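Local coordinates for protein (thymidylate synthase) (Bacillus subtilis, PDB 1B02) that catalyses the folate-dependent reductive methylation of dUMP to dTMP, the de novo route to this DNA precursor, as a member of the thymidylate synthase family, at residues M1-K6 against R49-E54; T59-A64 against K232-R237; K123-D128 against D253-T258. All coordinates share one frame; numbering follows the deposited sequence.

Contact 1. Residues M1-K6 against R49-E54; sequences MTQFDK and RFDNSE
Glu54 and Gln3 carry the polar half of this contact. The backbone N of Gln3, in the first turn of helix 3-18, points almost straight (174°) at Glu54 OE1, 3.1 Å away on the syn side of the carboxylate. Glu54 CG stands anti to its carbonyl carbon (chi1 -58°) and the chain then runs extended, which carries the carboxylate there. A water joins Glu54 OE1 to Phe4 N, so the acid serves one amide directly and the next through water. The Gln3 side-chain amide stacks on that carboxylate with nearly parallel planes, and its NE2 gives a weak bond of 3.3 Å to Asp51 OD1. Ser53 N bonds to that oxygen, which makes an Asx turn, and Ser53 OG reaches it from the same face.

The aromatic half is an offset edge-to-face pair: Phe50 presents its edge to the face of Phe4, centroids 5.9 Å apart and planes at 83°. Exchanging Glu54 for alanine would probably leave Gln3 N-H without its acceptor, the water without OE1 and the Gln3 amide without its stacking partner.

The whole is a helix N-terminus, N-capped by Thr2, docked on the end of strand 40-50 and the turn that follows it.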
loop_
_atom_site.group_PDB
_atom_site.type_symbol
_atom_site.label_atom_id
_atom_site.label_comp_id
_atom_site.label_asym_id
_atom_site.label_seq_id
_atom_site.Cartn_x
_atom_site.Cartn_y
_atom_site.Cartn_z
ATOM N N MET A 1 -10.318 -19.679 3.069
ATOM C CA MET A 1 -10.899 -19.086 4.311
ATOM C C MET A 1 -11.154 -17.585 4.161
ATOM O O MET A 1 -12.218 -17.095 4.538
ATOM C CB MET A 1 -9.971 -19.337 5.501
ATOM C CG MET A 1 -10.129 -20.714 6.128
ATOM S SD MET A 1 -11.539 -20.811 7.244
ATOM C CE MET A 1 -12.685 -21.754 6.244
ATOM N N THR A 2 -10.176 -16.857 3.624
ATOM C CA THR A 2 -10.329 -15.417 3.416
ATOM C C THR A 2 -10.068 -15.049 1.960
ATOM O O THR A 2 -9.403 -15.785 1.229
ATOM C CB THR A 2 -9.373 -14.594 4.309
ATOM O OG1 THR A 2 -8.067 -14.562 3.722
ATOM C CG2 THR A 2 -9.291 -15.196 5.697
ATOM N N GLN A 3 -10.597 -13.905 1.541
ATOM C CA GLN A 3 -10.429 -13.445 0.169
ATOM C C GLN A 3 -8.964 -13.179 -0.171
ATOM O O GLN A 3 -8.458 -13.655 -1.186
ATOM C CB GLN A 3 -11.252 -12.175 -0.061
ATOM C CG GLN A 3 -12.666 -12.439 -0.559
ATOM C CD GLN A 3 -13.583 -11.238 -0.398
ATOM O OE1 GLN A 3 -13.143 -10.089 -0.461
ATOM N NE2 GLN A 3 -14.868 -11.501 -0.189
ATOM N N PHE A 4 -8.287 -12.421 0.683
ATOM C CA PHE A 4 -6.887 -12.087 0.459
ATOM C C PHE A 4 -5.970 -13.309 0.473
ATOM O O PHE A 4 -5.145 -13.481 -0.423
ATOM C CB PHE A 4 -6.416 -11.075 1.506
ATOM C CG PHE A 4 -5.106 -10.419 1.172
ATOM C CD1 PHE A 4 -4.479 -10.650 -0.051
ATOM C CD2 PHE A 4 -4.498 -9.564 2.083
ATOM C CE1 PHE A 4 -3.265 -10.035 -0.362
ATOM C CE2 PHE A 4 -3.285 -8.944 1.779
ATOM C CZ PHE A 4 -2.670 -9.183 0.554
ATOM N N ASP A 5 -6.109 -14.152 1.490
ATOM C CA ASP A 5 -5.275 -15.343 1.600
ATOM C C ASP A 5 -5.388 -16.219 0.357
ATOM O O ASP A 5 -4.380 -16.664 -0.189
ATOM C CB ASP A 5 -5.668 -16.159 2.836
ATOM C CG ASP A 5 -5.080 -15.596 4.112
ATOM O OD1 ASP A 5 -3.861 -15.322 4.139
ATOM O OD2 ASP A 5 -5.837 -15.427 5.089
ATOM N N LYS A 6 -6.618 -16.458 -0.087
ATOM C CA LYS A 6 -6.862 -17.288 -1.260
ATOM C C LYS A 6 -6.227 -16.711 -2.531
ATOM O O LYS A 6 -5.588 -17.433 -3.298
ATOM C CB LYS A 6 -8.370 -17.469 -1.463
ATOM C CG LYS A 6 -8.776 -17.790 -2.893
ATOM C CD LYS A 6 -9.915 -18.794 -2.938
ATOM C CE LYS A 6 -10.257 -19.170 -4.373
ATOM N NZ LYS A 6 -11.372 -20.158 -4.443
ATOM N N ARG A 49 -9.157 -8.574 -6.440
ATOM C CA ARG A 49 -10.424 -7.876 -6.265
ATOM C C ARG A 49 -11.101 -8.237 -4.951
ATOM O O ARG A 49 -11.093 -9.394 -4.533
ATOM C CB ARG A 49 -11.364 -8.199 -7.428
ATOM C CG ARG A 49 -11.212 -7.277 -8.624
ATOM C CD ARG A 49 -12.208 -7.624 -9.719
ATOM N NE ARG A 49 -13.023 -6.472 -10.100
ATOM C CZ ARG A 49 -12.799 -5.723 -11.174
ATOM N NH1 ARG A 49 -11.781 -6.000 -11.980
ATOM N NH2 ARG A 49 -13.593 -4.695 -11.443
ATOM N N PHE A 50 -11.692 -7.234 -4.308
ATOM C CA PHE A 50 -12.385 -7.427 -3.040
ATOM C C PHE A 50 -13.690 -6.628 -3.045
ATOM O O PHE A 50 -13.722 -5.483 -3.500
ATOM C CB PHE A 50 -11.496 -6.967 -1.879
ATOM C CG PHE A 50 -10.116 -7.577 -1.881
ATOM C CD1 PHE A 50 -9.894 -8.838 -1.328
ATOM C CD2 PHE A 50 -9.034 -6.887 -2.429
ATOM C CE1 PHE A 50 -8.615 -9.404 -1.320
ATOM C CE2 PHE A 50 -7.750 -7.443 -2.427
ATOM C CZ PHE A 50 -7.541 -8.705 -1.870
ATOM N N ASP A 51 -14.760 -7.235 -2.542
ATOM C CA ASP A 51 -16.064 -6.578 -2.488
ATOM C C ASP A 51 -16.228 -5.785 -1.194
ATOM O O ASP A 51 -17.236 -5.103 -0.995
ATOM C CB ASP A 51 -17.187 -7.615 -2.603
ATOM C CG ASP A 51 -17.107 -8.686 -1.531
ATOM O OD1 ASP A 51 -16.293 -8.536 -0.595
ATOM O OD2 ASP A 51 -17.857 -9.680 -1.624
ATOM N N ASN A 52 -15.228 -5.887 -0.322
ATOM C CA ASN A 52 -15.210 -5.189 0.963
ATOM C C ASN A 52 -16.138 -5.798 2.013
ATOM O O ASN A 52 -16.523 -5.136 2.974
ATOM C CB ASN A 52 -15.541 -3.705 0.774
ATOM C CG ASN A 52 -14.297 -2.842 0.678
ATOM O OD1 ASN A 52 -14.186 -1.980 -0.195
ATOM N ND2 ASN A 52 -13.350 -3.074 1.578
ATOM N N SER A 53 -16.499 -7.061 1.825
ATOM C CA SER A 53 -17.347 -7.749 2.784
ATOM C C SER A 53 -16.420 -8.287 3.874
ATOM O O SER A 53 -16.871 -8.788 4.905
ATOM C CB SER A 53 -18.106 -8.897 2.110
ATOM O OG SER A 53 -17.223 -9.893 1.626
ATOM N N GLU A 54 -15.118 -8.173 3.621
ATOM C CA GLU A 54 -14.080 -8.617 4.549
ATOM C C GLU A 54 -12.963 -7.592 4.545
ATOM O O GLU A 54 -12.870 -6.767 3.637
ATOM C CB GLU A 54 -13.461 -9.944 4.111
ATOM C CG GLU A 54 -14.404 -11.106 3.950
ATOM C CD GLU A 54 -13.654 -12.370 3.584
ATOM O OE1 GLU A 54 -12.414 -12.296 3.462
ATOM O OE2 GLU A 54 -14.292 -13.431 3.421
HETATM O O HOH W 1 -13.458 -7.907 0.855
HETATM O O HOH W 2 -9.762 -11.379 3.152
#

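Contact 2. Residues T59-A64 against K232-R237; sequences TTKKVA and KIQMER
The loop between strand 40-50 and helix 65-77, which supplies Ala64 to the folate pocket, meets the C-terminal end of helix 228-236. Thr60 is gripped by two side chains, Gln234 in the last turn of that helix on its hydroxyl and Arg237 just beyond it on its carbonyl.

Gln234 NE2 donates to Thr60 OG1 over 3.1 Å, with an N-H...O angle of 159° and the hydroxyl lying in the amide plane. The amide arrives on an extended chain whose CG stands opposite the backbone N (chi1 -177°), a course that carries it away from the helix and across the threonine at about a right angle. The Thr60 CB also rests 3.4 Å from Gln234 O, so the threonine packs on the helix backbone as well as on the glutamine chain.

Arg237 takes the carbonyl of the same residue. Its NH1 reaches Thr60 O at 3.0 Å, nearly straight at 171°, and donor and acceptor each lie in the other's plane. The same nitrogen also bonds to Asp271 O, so one guanidinium corner bridges two loop carbonyls. Next to the Gln234-Thr60 bond, the aliphatic stem of Lys61 lies obliquely across the Gln234 side chain, its CD 3.4 Å from NE2.

Neutral acceptors take every cross-contact bond: Arg237 NH1 goes to backbone carbonyls, and the hydroxyl and carbonyl of buried Thr60 are both satisfied from the helix end.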
loop_
_atom_site.group_PDB
_atom_site.type_symbol
_atom_site.label_atom_id
_atom_site.label_comp_id
_atom_site.label_asym_id
_atom_site.label_seq_id
_atom_site.Cartn_x
_atom_site.Cartn_y
_atom_site.Cartn_z
ATOM N N THR A 59 -3.783 -14.006 7.083
ATOM C CA THR A 59 -3.922 -14.691 8.362
ATOM C C THR A 59 -2.942 -15.857 8.482
ATOM O O THR A 59 -2.841 -16.487 9.533
ATOM C CB THR A 59 -5.363 -15.218 8.567
ATOM O OG1 THR A 59 -5.607 -16.324 7.688
ATOM C CG2 THR A 59 -6.372 -14.120 8.286
ATOM N N THR A 60 -2.217 -16.135 7.402
ATOM C CA THR A 60 -1.242 -17.221 7.381
ATOM C C THR A 60 0.058 -16.799 8.060
ATOM O O THR A 60 0.964 -17.607 8.254
ATOM C CB THR A 60 -0.921 -17.657 5.938
ATOM O OG1 THR A 60 -0.683 -16.496 5.129
ATOM C CG2 THR A 60 -2.079 -18.448 5.356
ATOM N N LYS A 61 0.140 -15.524 8.416
ATOM C CA LYS A 61 1.319 -14.987 9.076
ATOM C C LYS A 61 0.928 -13.717 9.824
ATOM O O LYS A 61 -0.138 -13.151 9.585
ATOM C CB LYS A 61 2.409 -14.677 8.044
ATOM C CG LYS A 61 2.577 -13.196 7.737
ATOM C CD LYS A 61 3.528 -12.959 6.583
ATOM C CE LYS A 61 3.465 -11.511 6.125
ATOM N NZ LYS A 61 4.525 -11.206 5.129
ATOM N N LYS A 62 1.790 -13.275 10.732
ATOM C CA LYS A 62 1.517 -12.071 11.502
ATOM C C LYS A 62 1.832 -10.838 10.666
ATOM O O LYS A 62 2.970 -10.642 10.245
ATOM C CB LYS A 62 2.358 -12.055 12.781
ATOM C CG LYS A 62 1.942 -10.992 13.789
ATOM C CD LYS A 62 3.016 -10.777 14.844
ATOM C CE LYS A 62 3.308 -9.299 15.043
ATOM N NZ LYS A 62 2.429 -8.705 16.089
ATOM N N VAL A 63 0.819 -10.012 10.424
ATOM C CA VAL A 63 1.003 -8.794 9.644
ATOM C C VAL A 63 1.062 -7.586 10.570
ATOM O O VAL A 63 0.176 -7.388 11.400
ATOM C CB VAL A 63 -0.149 -8.594 8.635
ATOM C CG1 VAL A 63 0.029 -7.276 7.899
ATOM C CG2 VAL A 63 -0.184 -9.751 7.649
ATOM N N ALA A 64 2.115 -6.786 10.429
ATOM C CA ALA A 64 2.288 -5.593 11.251
ATOM C C ALA A 64 1.332 -4.513 10.756
ATOM O O ALA A 64 1.759 -3.462 10.266
ATOM C CB ALA A 64 3.728 -5.109 11.164
ATOM N N LYS A 232 6.680 -20.870 0.927
ATOM C CA LYS A 232 6.197 -22.224 0.706
ATOM C C LYS A 232 5.539 -22.688 1.999
ATOM O O LYS A 232 4.507 -23.359 1.984
ATOM C CB LYS A 232 7.360 -23.150 0.350
ATOM C CG LYS A 232 7.392 -23.572 -1.107
ATOM C CD LYS A 232 8.806 -23.544 -1.657
ATOM C CE LYS A 232 8.964 -24.512 -2.816
ATOM N NZ LYS A 232 10.337 -25.087 -2.876
ATOM N N ILE A 233 6.150 -22.315 3.119
ATOM C CA ILE A 233 5.635 -22.670 4.436
ATOM C C ILE A 233 4.325 -21.927 4.669
ATOM O O ILE A 233 3.297 -22.535 4.966
ATOM C CB ILE A 233 6.634 -22.273 5.561
ATOM C CG1 ILE A 233 7.790 -23.274 5.617
ATOM C CG2 ILE A 233 5.923 -22.232 6.908
ATOM C CD1 ILE A 233 8.982 -22.781 6.413
ATOM N N GLN A 234 4.378 -20.607 4.523
ATOM C CA GLN A 234 3.219 -19.745 4.724
ATOM C C GLN A 234 1.985 -20.197 3.958
ATOM O O GLN A 234 0.865 -20.089 4.453
ATOM C CB GLN A 234 3.567 -18.312 4.324
ATOM C CG GLN A 234 2.455 -17.320 4.571
ATOM C CD GLN A 234 2.880 -15.896 4.295
ATOM O OE1 GLN A 234 4.059 -15.618 4.074
ATOM N NE2 GLN A 234 1.919 -14.982 4.306
ATOM N N MET A 235 2.196 -20.706 2.751
ATOM C CA MET A 235 1.101 -21.163 1.905
ATOM C C MET A 235 0.423 -22.433 2.408
ATOM O O MET A 235 -0.760 -22.652 2.151
ATOM C CB MET A 235 1.613 -21.403 0.490
ATOM C CG MET A 235 1.530 -20.196 -0.420
ATOM S SD MET A 235 2.159 -20.588 -2.057
ATOM C CE MET A 235 1.636 -22.312 -2.224
ATOM N N GLU A 236 1.171 -23.273 3.113
ATOM C CA GLU A 236 0.624 -24.522 3.630
ATOM C C GLU A 236 -0.084 -24.338 4.971
ATOM O O GLU A 236 -0.821 -25.215 5.420
ATOM C CB GLU A 236 1.737 -25.565 3.768
ATOM C CG GLU A 236 2.302 -26.046 2.439
ATOM C CD GLU A 236 1.218 -26.405 1.436
ATOM O OE1 GLU A 236 0.334 -27.221 1.779
ATOM O OE2 GLU A 236 1.251 -25.870 0.305
ATOM N N ARG A 237 0.142 -23.194 5.607
ATOM C CA ARG A 237 -0.478 -22.904 6.893
ATOM C C ARG A 237 -1.982 -22.750 6.730
ATOM O O ARG A 237 -2.478 -22.537 5.626
ATOM C CB ARG A 237 0.100 -21.616 7.479
ATOM C CG ARG A 237 1.464 -21.775 8.117
ATOM C CD ARG A 237 2.030 -20.424 8.518
ATOM N NE ARG A 237 3.289 -20.555 9.244
ATOM C CZ ARG A 237 3.907 -19.546 9.853
ATOM N NH1 ARG A 237 3.380 -18.328 9.824
ATOM N NH2 ARG A 237 5.048 -19.758 10.495
#

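Contact 3. Residues K123-D128 against D253-T258; sequences KVDQVD and DFYDFT
This is a small, largely buried contact away from the active site, in which the N-terminal turn of helix 126-136 meets the loop between strands 244-247 and 262-265. One hydrogen bond and one valine branch join the two.

Tyr255 OH donates to Asp128 OD1 across 2.7 Å. The hydroxyl comes from above the carboxylate, 52° out of its plane, while the acceptor oxygen lies near the plane of the phenol ring at its edge; carboxylate and ring planes are 60° apart. Tyr255 OH also has Lys79 NZ as a partner, and Lys79 forms a long, weak ion pair with Asp128 OD2.

Next to this polar end sits Val127. Its CG1 lies opposite the backbone N (chi1 -175°), which sends that branch towards both aromatics of the loop: it is 3.6 Å from Tyr255 OH and 3.9 Å from Phe254 CE2. The loop aromatics pack on each other too, with Phe254 CD2 seated 3.8 Å above the centre of the Tyr255 ring.

Each partner is also braced within its own segment. Asp125, at the N-cap of helix 126-136, accepts the Asp128 N-H through OD1 at 2.9 Å, nearly straight, while its OD2 forms salt bridges with Lys79 and Lys115. In the loop, Asp253 OD1 accepts from Tyr255 N at 2.6 Å, an Asx turn at the start of the 3-10 segment.

Lys79 is thus salt-bridged to Asp125, hydrogen-bonded to Tyr255 OH and only weakly paired with Asp128; its charge probably offsets the two acids and may make the phenol a better donor to Asp128.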
loop_
_atom_site.group_PDB
_atom_site.type_symbol
_atom_site.label_atom_id
_atom_site.label_comp_id
_atom_site.label_asym_id
_atom_site.label_seq_id
_atom_site.Cartn_x
_atom_site.Cartn_y
_atom_site.Cartn_z
ATOM N N LYS A 123 -4.657 27.449 -4.386
ATOM C CA LYS A 123 -3.998 26.192 -4.712
ATOM C C LYS A 123 -4.149 25.167 -3.597
ATOM O O LYS A 123 -4.004 25.486 -2.416
ATOM C CB LYS A 123 -2.509 26.431 -4.984
ATOM C CG LYS A 123 -2.227 27.452 -6.075
ATOM C CD LYS A 123 -2.512 26.882 -7.456
ATOM C CE LYS A 123 -1.292 26.981 -8.359
ATOM N NZ LYS A 123 -1.512 26.291 -9.661
ATOM N N VAL A 124 -4.448 23.932 -3.983
ATOM C CA VAL A 124 -4.608 22.845 -3.028
ATOM C C VAL A 124 -3.818 21.644 -3.535
ATOM O O VAL A 124 -3.468 21.583 -4.713
ATOM C CB VAL A 124 -6.095 22.456 -2.868
ATOM C CG1 VAL A 124 -6.892 23.657 -2.401
ATOM C CG2 VAL A 124 -6.649 21.929 -4.183
ATOM N N ASP A 125 -3.524 20.697 -2.649
ATOM C CA ASP A 125 -2.774 19.518 -3.058
ATOM C C ASP A 125 -3.705 18.404 -3.530
ATOM O O ASP A 125 -4.926 18.493 -3.392
ATOM C CB ASP A 125 -1.875 19.021 -1.918
ATOM C CG ASP A 125 -2.640 18.732 -0.642
ATOM O OD1 ASP A 125 -3.615 17.951 -0.684
ATOM O OD2 ASP A 125 -2.255 19.285 0.410
ATOM N N GLN A 126 -3.116 17.357 -4.093
ATOM C CA GLN A 126 -3.878 16.230 -4.608
ATOM C C GLN A 126 -4.912 15.659 -3.649
ATOM O O GLN A 126 -6.010 15.283 -4.064
ATOM C CB GLN A 126 -2.925 15.114 -5.029
ATOM C CG GLN A 126 -1.969 15.504 -6.129
ATOM C CD GLN A 126 -1.301 14.302 -6.745
ATOM O OE1 GLN A 126 -1.946 13.284 -7.006
ATOM N NE2 GLN A 126 0.003 14.406 -6.981
ATOM N N VAL A 127 -4.565 15.584 -2.370
ATOM C CA VAL A 127 -5.479 15.024 -1.385
ATOM C C VAL A 127 -6.685 15.919 -1.124
ATOM O O VAL A 127 -7.823 15.451 -1.148
ATOM C CB VAL A 127 -4.749 14.731 -0.050
ATOM C CG1 VAL A 127 -5.694 14.031 0.919
ATOM C CG2 VAL A 127 -3.525 13.856 -0.312
ATOM N N ASP A 128 -6.442 17.203 -0.883
ATOM C CA ASP A 128 -7.528 18.143 -0.627
ATOM C C ASP A 128 -8.450 18.227 -1.838
ATOM O O ASP A 128 -9.676 18.239 -1.706
ATOM C CB ASP A 128 -6.963 19.529 -0.311
ATOM C CG ASP A 128 -6.405 19.622 1.097
ATOM O OD1 ASP A 128 -6.936 18.934 1.996
ATOM O OD2 ASP A 128 -5.433 20.382 1.301
ATOM N N ASP A 253 -13.520 14.398 9.936
ATOM C CA ASP A 253 -12.526 15.060 9.100
ATOM C C ASP A 253 -11.333 14.136 8.883
ATOM O O ASP A 253 -10.807 13.549 9.828
ATOM C CB ASP A 253 -12.054 16.363 9.747
ATOM C CG ASP A 253 -11.037 17.099 8.893
ATOM O OD1 ASP A 253 -9.911 16.585 8.728
ATOM O OD2 ASP A 253 -11.362 18.193 8.385
ATOM N N PHE A 254 -10.916 14.018 7.628
ATOM C CA PHE A 254 -9.798 13.163 7.248
ATOM C C PHE A 254 -8.544 13.369 8.095
ATOM O O PHE A 254 -7.919 12.402 8.535
ATOM C CB PHE A 254 -9.456 13.386 5.771
ATOM C CG PHE A 254 -8.320 12.538 5.276
ATOM C CD1 PHE A 254 -8.448 11.155 5.198
ATOM C CD2 PHE A 254 -7.118 13.123 4.893
ATOM C CE1 PHE A 254 -7.394 10.366 4.748
ATOM C CE2 PHE A 254 -6.059 12.342 4.442
ATOM C CZ PHE A 254 -6.198 10.961 4.370
ATOM N N TYR A 255 -8.185 14.627 8.327
ATOM C CA TYR A 255 -6.990 14.959 9.095
ATOM C C TYR A 255 -7.132 14.853 10.613
ATOM O O TYR A 255 -6.257 15.303 11.352
ATOM C CB TYR A 255 -6.519 16.362 8.716
ATOM C CG TYR A 255 -6.285 16.522 7.231
ATOM C CD1 TYR A 255 -5.070 16.153 6.654
ATOM C CD2 TYR A 255 -7.285 17.024 6.397
ATOM C CE1 TYR A 255 -4.856 16.277 5.281
ATOM C CE2 TYR A 255 -7.080 17.153 5.023
ATOM C CZ TYR A 255 -5.863 16.777 4.474
ATOM O OH TYR A 255 -5.653 16.902 3.120
ATOM N N ASP A 256 -8.225 14.251 11.074
ATOM C CA ASP A 256 -8.462 14.090 12.505
ATOM C C ASP A 256 -8.150 12.669 12.956
ATOM O O ASP A 256 -8.129 12.376 14.153
ATOM C CB ASP A 256 -9.916 14.423 12.844
ATOM C CG ASP A 256 -10.126 15.896 13.125
ATOM O OD1 ASP A 256 -9.119 16.631 13.219
ATOM O OD2 ASP A 256 -11.296 16.319 13.250
ATOM N N PHE A 257 -7.908 11.788 11.992
ATOM C CA PHE A 257 -7.602 10.398 12.293
ATOM C C PHE A 257 -6.245 10.248 12.978
ATOM O O PHE A 257 -5.306 10.993 12.693
ATOM C CB PHE A 257 -7.602 9.568 11.008
ATOM C CG PHE A 257 -8.972 9.171 10.535
ATOM C CD1 PHE A 257 -9.681 8.163 11.180
ATOM C CD2 PHE A 257 -9.546 9.794 9.430
ATOM C CE1 PHE A 257 -10.945 7.777 10.731
ATOM C CE2 PHE A 257 -10.809 9.415 8.972
ATOM C CZ PHE A 257 -11.509 8.405 9.623
ATOM N N THR A 258 -6.159 9.288 13.893
ATOM C CA THR A 258 -4.918 8.993 14.596
ATOM C C THR A 258 -4.817 7.480 14.650
ATOM O O THR A 258 -5.827 6.785 14.537
ATOM C CB THR A 258 -4.903 9.538 16.038
ATOM O OG1 THR A 258 -5.804 8.778 16.852
ATOM C CG2 THR A 258 -5.295 11.001 16.055
#

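In the fold
Contacts 1 and 2 are neighbours, their centres about 15 Å apart, and are joined directly: Asp5 OD2 lies 2.8 Å from Thr59 OG1, a probable hydrogen bond, and Thr2 CG2 packs on Thr59 CG2. The start of helix 3-18 thus touches both the turn after strand 40-50 and, through Asp5 and Thr2, the later loop at Thr59. Contact 2 stands nearer the ligands, with the Lys61 side chain about 5 Å from the bound folate, whereas the Phe4 side chain of contact 1 is about 11 Å from both folate and nucleotide. Contact 3 lies across the chain's centre from contact 2, centres about 34 Å apart, and touches neither of the others.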